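Long-range contact in Cow rumen GH26 endo-mannanase (Metagenome, PDB 6UEH), which probably hydrolyses internal beta-1,4-mannosidic bonds of mannans such as galactomannan, as a family 26 glycoside hydrolase carrying an accessory domain: residues A[207-221]-A[284-298]. Sequence-based numbering, arbitrary orientation.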
loop_
_atom_site.group_PDB
_atom_site.type_symbol
_atom_site.label_atom_id
_atom_site.label_comp_id
_atom_site.label_asym_id
_atom_site.label_seq_id
_atom_site.Cartn_x
_atom_site.Cartn_y
_atom_site.Cartn_z
ATOM N N PHE A 207 -18.522 -7.091 -5.765
ATOM C CA PHE A 207 -19.377 -7.847 -6.675
ATOM C C PHE A 207 -19.487 -9.326 -6.320
ATOM O O PHE A 207 -19.847 -10.142 -7.166
ATOM C CB PHE A 207 -18.868 -7.708 -8.113
ATOM C CG PHE A 207 -19.082 -6.343 -8.698
ATOM C CD1 PHE A 207 -20.298 -6.006 -9.268
ATOM C CD2 PHE A 207 -18.072 -5.396 -8.673
ATOM C CE1 PHE A 207 -20.504 -4.748 -9.802
ATOM C CE2 PHE A 207 -18.272 -4.139 -9.207
ATOM C CZ PHE A 207 -19.490 -3.815 -9.772
ATOM N N MET A 208 -19.199 -9.667 -5.067
ATOM C CA MET A 208 -19.124 -11.066 -4.651
ATOM C C MET A 208 -20.436 -11.835 -4.828
ATOM O O MET A 208 -20.422 -13.041 -5.080
ATOM C CB MET A 208 -18.670 -11.152 -3.190
ATOM C CG MET A 208 -19.559 -10.390 -2.220
ATOM S SD MET A 208 -18.861 -10.326 -0.557
ATOM C CE MET A 208 -18.795 -12.069 -0.162
ATOM N N ASN A 209 -21.568 -11.147 -4.710
ATOM C CA ASN A 209 -22.858 -11.834 -4.725
ATOM C C ASN A 209 -23.384 -12.139 -6.125
ATOM O O ASN A 209 -24.417 -12.787 -6.278
ATOM C CB ASN A 209 -23.889 -11.024 -3.940
ATOM C CG ASN A 209 -23.640 -11.073 -2.447
ATOM O OD1 ASN A 209 -23.294 -12.123 -1.904
ATOM N ND2 ASN A 209 -23.799 -9.935 -1.777
ATOM N N TYR A 210 -22.668 -11.678 -7.144
ATOM C CA TYR A 210 -22.978 -12.061 -8.516
ATOM C C TYR A 210 -22.155 -13.289 -8.895
ATOM O O TYR A 210 -21.337 -13.233 -9.812
ATOM C CB TYR A 210 -22.689 -10.917 -9.488
ATOM C CG TYR A 210 -23.447 -9.631 -9.221
ATOM C CD1 TYR A 210 -24.705 -9.411 -9.770
ATOM C CD2 TYR A 210 -22.890 -8.626 -8.440
ATOM C CE1 TYR A 210 -25.394 -8.227 -9.537
ATOM C CE2 TYR A 210 -23.567 -7.441 -8.202
ATOM C CZ TYR A 210 -24.818 -7.247 -8.751
ATOM O OH TYR A 210 -25.488 -6.068 -8.513
ATOM N N ASN A 211 -22.371 -14.393 -8.183
ATOM C CA ASN A 211 -21.557 -15.598 -8.353
ATOM C C ASN A 211 -22.401 -16.816 -8.761
ATOM O O ASN A 211 -23.621 -16.800 -8.617
ATOM C CB ASN A 211 -20.791 -15.891 -7.060
ATOM C CG ASN A 211 -21.701 -16.321 -5.930
ATOM O OD1 ASN A 211 -22.095 -17.485 -5.846
ATOM N ND2 ASN A 211 -22.036 -15.385 -5.047
ATOM N N PRO A 212 -21.752 -17.874 -9.280
ATOM C CA PRO A 212 -22.504 -19.045 -9.752
ATOM C C PRO A 212 -22.960 -20.020 -8.663
ATOM O O PRO A 212 -23.593 -21.023 -8.997
ATOM C CB PRO A 212 -21.508 -19.746 -10.689
ATOM C CG PRO A 212 -20.448 -18.728 -10.982
ATOM C CD PRO A 212 -20.354 -17.914 -9.737
ATOM N N LEU A 213 -22.654 -19.738 -7.400
ATOM C CA LEU A 213 -22.919 -20.688 -6.320
ATOM C C LEU A 213 -24.176 -20.355 -5.520
ATOM O O LEU A 213 -25.036 -21.210 -5.312
ATOM C CB LEU A 213 -21.716 -20.755 -5.378
ATOM C CG LEU A 213 -20.411 -21.228 -6.022
ATOM C CD1 LEU A 213 -19.262 -21.167 -5.030
ATOM C CD2 LEU A 213 -20.568 -22.638 -6.574
ATOM N N TYR A 214 -24.266 -19.112 -5.065
ATOM C CA TYR A 214 -25.404 -18.652 -4.278
ATOM C C TYR A 214 -25.816 -17.262 -4.746
ATOM O O TYR A 214 -26.367 -16.470 -3.981
ATOM C CB TYR A 214 -25.058 -18.640 -2.786
ATOM C CG TYR A 214 -23.784 -17.889 -2.459
ATOM C CD1 TYR A 214 -22.549 -18.527 -2.496
ATOM C CD2 TYR A 214 -23.813 -16.543 -2.118
ATOM C CE1 TYR A 214 -21.382 -17.848 -2.203
ATOM C CE2 TYR A 214 -22.646 -15.853 -1.822
ATOM C CZ TYR A 214 -21.435 -16.511 -1.865
ATOM O OH TYR A 214 -20.271 -15.832 -1.573
ATOM N N GLY A 215 -25.544 -16.982 -6.016
ATOM C CA GLY A 215 -25.710 -15.654 -6.571
ATOM C C GLY A 215 -27.100 -15.064 -6.466
ATOM O O GLY A 215 -28.104 -15.764 -6.602
ATOM N N TRP A 216 -27.149 -13.762 -6.208
ATOM C CA TRP A 216 -28.399 -13.017 -6.212
ATOM C C TRP A 216 -28.119 -11.594 -6.676
ATOM O O TRP A 216 -27.039 -11.313 -7.200
ATOM C CB TRP A 216 -29.069 -13.041 -4.831
ATOM C CG TRP A 216 -28.200 -12.625 -3.670
ATOM C CD1 TRP A 216 -27.090 -13.270 -3.197
ATOM C CD2 TRP A 216 -28.399 -11.494 -2.810
ATOM N NE1 TRP A 216 -26.578 -12.600 -2.113
ATOM C CE2 TRP A 216 -27.362 -11.507 -1.853
ATOM C CE3 TRP A 216 -29.346 -10.466 -2.762
ATOM C CZ2 TRP A 216 -27.247 -10.534 -0.861
ATOM C CZ3 TRP A 216 -29.232 -9.500 -1.774
ATOM C CH2 TRP A 216 -28.190 -9.541 -0.838
ATOM N N ASP A 217 -29.089 -10.705 -6.497
ATOM C CA ASP A 217 -28.962 -9.324 -6.956
ATOM C C ASP A 217 -29.013 -8.363 -5.772
ATOM O O ASP A 217 -30.096 -7.976 -5.337
ATOM C CB ASP A 217 -30.075 -8.994 -7.963
ATOM C CG ASP A 217 -29.858 -7.666 -8.681
ATOM O OD1 ASP A 217 -29.009 -6.864 -8.239
ATOM O OD2 ASP A 217 -30.553 -7.417 -9.689
ATOM N N ASP A 218 -27.848 -7.973 -5.257
ATOM C CA ASP A 218 -27.809 -7.076 -4.103
ATOM C C ASP A 218 -27.773 -5.609 -4.526
ATOM O O ASP A 218 -27.482 -4.730 -3.713
ATOM C CB ASP A 218 -26.616 -7.401 -3.185
ATOM C CG ASP A 218 -25.256 -7.203 -3.857
ATOM O OD1 ASP A 218 -25.164 -6.535 -4.909
ATOM O OD2 ASP A 218 -24.258 -7.712 -3.303
ATOM N N GLN A 219 -28.056 -5.364 -5.805
ATOM C CA GLN A 219 -28.197 -4.014 -6.357
ATOM C C GLN A 219 -26.919 -3.175 -6.287
ATOM O O GLN A 219 -26.982 -1.944 -6.288
ATOM C CB GLN A 219 -29.337 -3.272 -5.650
ATOM C CG GLN A 219 -30.722 -3.822 -5.955
ATOM C CD GLN A 219 -31.250 -3.352 -7.297
ATOM O OE1 GLN A 219 -31.263 -2.157 -7.586
ATOM N NE2 GLN A 219 -31.683 -4.294 -8.127
ATOM N N THR A 220 -25.768 -3.838 -6.237
ATOM C CA THR A 220 -24.485 -3.138 -6.214
ATOM C C THR A 220 -24.307 -2.267 -7.457
ATOM O O THR A 220 -23.944 -1.098 -7.352
ATOM C CB THR A 220 -23.299 -4.123 -6.109
ATOM O OG1 THR A 220 -23.250 -4.680 -4.789
ATOM C CG2 THR A 220 -21.979 -3.414 -6.395
ATOM N N THR A 221 -24.579 -2.842 -8.626
ATOM C CA THR A 221 -24.408 -2.142 -9.896
ATOM C C THR A 221 -25.232 -0.858 -9.956
ATOM O O THR A 221 -24.745 0.178 -10.408
ATOM C CB THR A 221 -24.782 -3.051 -11.082
ATOM O OG1 THR A 221 -23.978 -4.237 -11.042
ATOM C CG2 THR A 221 -24.554 -2.333 -12.409
ATOM N N TYR A 284 -15.357 -23.315 -13.559
ATOM C CA TYR A 284 -15.998 -22.498 -12.530
ATOM C C TYR A 284 -15.502 -21.061 -12.588
ATOM O O TYR A 284 -16.297 -20.121 -12.566
ATOM C CB TYR A 284 -15.760 -23.052 -11.122
ATOM C CG TYR A 284 -16.303 -22.108 -10.073
ATOM C CD1 TYR A 284 -17.671 -22.016 -9.845
ATOM C CD2 TYR A 284 -15.459 -21.277 -9.346
ATOM C CE1 TYR A 284 -18.183 -21.141 -8.910
ATOM C CE2 TYR A 284 -15.963 -20.395 -8.404
ATOM C CZ TYR A 284 -17.325 -20.332 -8.192
ATOM O OH TYR A 284 -17.836 -19.456 -7.260
ATOM N N TRP A 285 -14.181 -20.908 -12.644
ATOM C CA TRP A 285 -13.531 -19.602 -12.708
ATOM C C TRP A 285 -14.090 -18.789 -13.875
ATOM O O TRP A 285 -14.400 -17.606 -13.727
ATOM C CB TRP A 285 -12.009 -19.795 -12.821
ATOM C CG TRP A 285 -11.144 -18.553 -12.864
ATOM C CD1 TRP A 285 -10.125 -18.307 -13.739
ATOM C CD2 TRP A 285 -11.191 -17.420 -11.981
ATOM N NE1 TRP A 285 -9.545 -17.092 -13.468
ATOM C CE2 TRP A 285 -10.181 -16.526 -12.396
ATOM C CE3 TRP A 285 -11.993 -17.070 -10.888
ATOM C CZ2 TRP A 285 -9.954 -15.307 -11.759
ATOM C CZ3 TRP A 285 -11.765 -15.858 -10.258
ATOM C CH2 TRP A 285 -10.754 -14.991 -10.697
ATOM N N ASN A 286 -14.255 -19.438 -15.023
ATOM C CA ASN A 286 -14.818 -18.774 -16.195
ATOM C C ASN A 286 -16.271 -18.351 -16.000
ATOM O O ASN A 286 -16.675 -17.286 -16.466
ATOM C CB ASN A 286 -14.698 -19.673 -17.426
ATOM C CG ASN A 286 -13.293 -19.687 -17.996
ATOM O OD1 ASN A 286 -12.533 -18.733 -17.822
ATOM N ND2 ASN A 286 -12.940 -20.767 -18.682
ATOM N N GLU A 287 -17.055 -19.183 -15.317
ATOM C CA GLU A 287 -18.444 -18.839 -15.021
ATOM C C GLU A 287 -18.522 -17.628 -14.098
ATOM O O GLU A 287 -19.359 -16.747 -14.286
ATOM C CB GLU A 287 -19.181 -20.019 -14.384
ATOM C CG GLU A 287 -19.509 -21.151 -15.337
ATOM C CD GLU A 287 -20.463 -22.159 -14.722
ATOM O OE1 GLU A 287 -21.109 -21.818 -13.708
ATOM O OE2 GLU A 287 -20.568 -23.288 -15.247
ATOM N N ALA A 288 -17.644 -17.590 -13.100
ATOM C CA ALA A 288 -17.596 -16.465 -12.171
ATOM C C ALA A 288 -17.177 -15.183 -12.887
ATOM O O ALA A 288 -17.732 -14.112 -12.640
ATOM C CB ALA A 288 -16.648 -16.768 -11.020
ATOM N N ILE A 289 -16.195 -15.298 -13.775
ATOM C CA ILE A 289 -15.748 -14.157 -14.567
ATOM C C ILE A 289 -16.876 -13.656 -15.469
ATOM O O ILE A 289 -17.067 -12.448 -15.625
ATOM C CB ILE A 289 -14.513 -14.515 -15.417
ATOM C CG1 ILE A 289 -13.304 -14.762 -14.515
ATOM C CG2 ILE A 289 -14.193 -13.408 -16.411
ATOM C CD1 ILE A 289 -12.090 -15.282 -15.258
ATOM N N LYS A 290 -17.627 -14.592 -16.043
ATOM C CA LYS A 290 -18.755 -14.263 -16.913
ATOM C C LYS A 290 -19.804 -13.434 -16.178
ATOM O O LYS A 290 -20.297 -12.432 -16.702
ATOM C CB LYS A 290 -19.394 -15.540 -17.470
ATOM C CG LYS A 290 -20.579 -15.295 -18.405
ATOM C CD LYS A 290 -21.276 -16.597 -18.787
ATOM C CE LYS A 290 -21.889 -17.270 -17.564
ATOM N NZ LYS A 290 -22.681 -18.490 -17.906
ATOM N N MET A 291 -20.145 -13.855 -14.964
ATOM C CA MET A 291 -21.164 -13.163 -14.181
ATOM C C MET A 291 -20.667 -11.798 -13.721
ATOM O O MET A 291 -21.437 -10.836 -13.655
ATOM C CB MET A 291 -21.589 -14.012 -12.984
ATOM C CG MET A 291 -22.224 -15.332 -13.386
ATOM S SD MET A 291 -23.065 -16.169 -12.031
ATOM C CE MET A 291 -23.694 -17.612 -12.883
ATOM N N LEU A 292 -19.376 -11.716 -13.415
ATOM C CA LEU A 292 -18.746 -10.440 -13.102
ATOM C C LEU A 292 -18.773 -9.504 -14.307
ATOM O O LEU A 292 -19.168 -8.341 -14.192
ATOM C CB LEU A 292 -17.302 -10.647 -12.645
ATOM C CG LEU A 292 -16.473 -9.366 -12.521
ATOM C CD1 LEU A 292 -16.888 -8.563 -11.290
ATOM C CD2 LEU A 292 -14.982 -9.681 -12.501
ATOM N N ALA A 293 -18.350 -10.019 -15.459
ATOM C CA ALA A 293 -18.257 -9.215 -16.676
ATOM C C ALA A 293 -19.619 -8.670 -17.079
ATOM O O ALA A 293 -19.725 -7.566 -17.617
ATOM C CB ALA A 293 -17.660 -10.032 -17.810
ATOM N N GLU A 294 -20.658 -9.455 -16.811
ATOM C CA GLU A 294 -22.025 -9.057 -17.113
ATOM C C GLU A 294 -22.379 -7.760 -16.391
ATOM O O GLU A 294 -23.009 -6.874 -16.960
ATOM C CB GLU A 294 -23.002 -10.171 -16.726
ATOM C CG GLU A 294 -24.460 -9.859 -17.012
ATOM C CD GLU A 294 -25.383 -11.021 -16.683
ATOM O OE1 GLU A 294 -26.616 -10.847 -16.778
ATOM O OE2 GLU A 294 -24.878 -12.110 -16.331
ATOM N N GLN A 295 -21.957 -7.652 -15.137
ATOM C CA GLN A 295 -22.220 -6.452 -14.352
ATOM C C GLN A 295 -21.326 -5.288 -14.776
ATOM O O GLN A 295 -21.779 -4.144 -14.849
ATOM C CB GLN A 295 -22.041 -6.748 -12.863
ATOM C CG GLN A 295 -23.016 -7.785 -12.350
ATOM C CD GLN A 295 -24.453 -7.444 -12.701
ATOM O OE1 GLN A 295 -24.894 -6.309 -12.522
ATOM N NE2 GLN A 295 -25.189 -8.425 -13.216
ATOM N N LEU A 296 -20.062 -5.583 -15.057
ATOM C CA LEU A 296 -19.112 -4.559 -15.482
ATOM C C LEU A 296 -19.497 -3.971 -16.835
ATOM O O LEU A 296 -19.229 -2.800 -17.109
ATOM C CB LEU A 296 -17.695 -5.135 -15.541
ATOM C CG LEU A 296 -17.142 -5.583 -14.186
ATOM C CD1 LEU A 296 -15.731 -6.143 -14.328
ATOM C CD2 LEU A 296 -17.173 -4.423 -13.196
ATOM N N GLN A 297 -20.128 -4.790 -17.671
ATOM C CA GLN A 297 -20.589 -4.347 -18.981
ATOM C C GLN A 297 -21.714 -3.329 -18.842
ATOM O O GLN A 297 -21.782 -2.362 -19.600
ATOM C CB GLN A 297 -21.056 -5.538 -19.823
ATOM C CG GLN A 297 -21.549 -5.154 -21.211
ATOM C CD GLN A 297 -20.448 -4.579 -22.082
ATOM O OE1 GLN A 297 -19.381 -5.177 -22.224
ATOM N NE2 GLN A 297 -20.700 -3.409 -22.667
ATOM N N ARG A 298 -22.597 -3.555 -17.873
ATOM C CA ARG A 298 -23.675 -2.613 -17.585
ATOM C C ARG A 298 -23.088 -1.244 -17.232
ATOM O O ARG A 298 -23.576 -0.209 -17.691
ATOM C CB ARG A 298 -24.556 -3.126 -16.444
ATOM C CG ARG A 298 -25.265 -4.445 -16.725
ATOM C CD ARG A 298 -26.000 -4.928 -15.484
ATOM N NE ARG A 298 -27.077 -4.015 -15.110
ATOM C CZ ARG A 298 -27.587 -3.925 -13.889
ATOM N NH1 ARG A 298 -27.106 -4.681 -12.915
ATOM N NH2 ARG A 298 -28.572 -3.075 -13.635
HETATM O O HOH W 1 -27.744 -5.375 -10.057
HETATM O O HOH W 2 -18.610 -13.482 -10.111
#
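In the TIM-barrel domain of this family 26 enzyme, the loop leaving strand 202-206, down to the first turn of helix 220-230, lies along helix 280-301, with Tyr210 stacked on Gln295 toward the C-terminal end of that helix. The ring and amide planes are only 13° apart, and Gln295 CG makes a CH-pi contact over the ring face, 3.6 Å from the Tyr210 centroid and 16° off the ring normal. A bend at chi2 (-52°) brings the Gln295 chain over this face, and the rotation about CG-CD points OE1 at Thr221. There OE1 accepts two hydrogen bonds in its carbonyl plane, from Thr221 OG1 (2.7 Å) and from Arg298 NH1 (2.8 Å), while Thr221 CG2 covers one face of the guanidinium. Water 1 joins Tyr210 OH, Asp217 OD1 and Arg298 NH1. An alanine in place of Gln295 would probably strip the Tyr210 face of its cover and leave Thr221 OG1 and Arg298 NH1 without their shared acceptor. Beside this stack, Phe207 CE1 meets Gln295 CB at 4.0 Å, Phe207 CB meets Leu292 CD1 at 3.8 Å, and the ring reaches Leu296.

Farther back along the helix, Pro212 packs in a largely apolar patch against Ala288 and Met291, whose CE lies 3.8 Å from Pro212 CB; the Tyr284 ring meets Pro212 and Leu213, with CE1 3.6 Å from Leu213 CG. Between the two regions, water 2 donates to both Tyr210 O and Ala288 O, bridging loop and helix backbones. Tyr284 OH is hydrogen-bonded to Asn242 O, and Arg298 forms a salt bridge with Glu222 of helix 220-230. Phe207, Leu292 and Leu296 pack on strand 306-309, while Leu296 also touches helix 334-351.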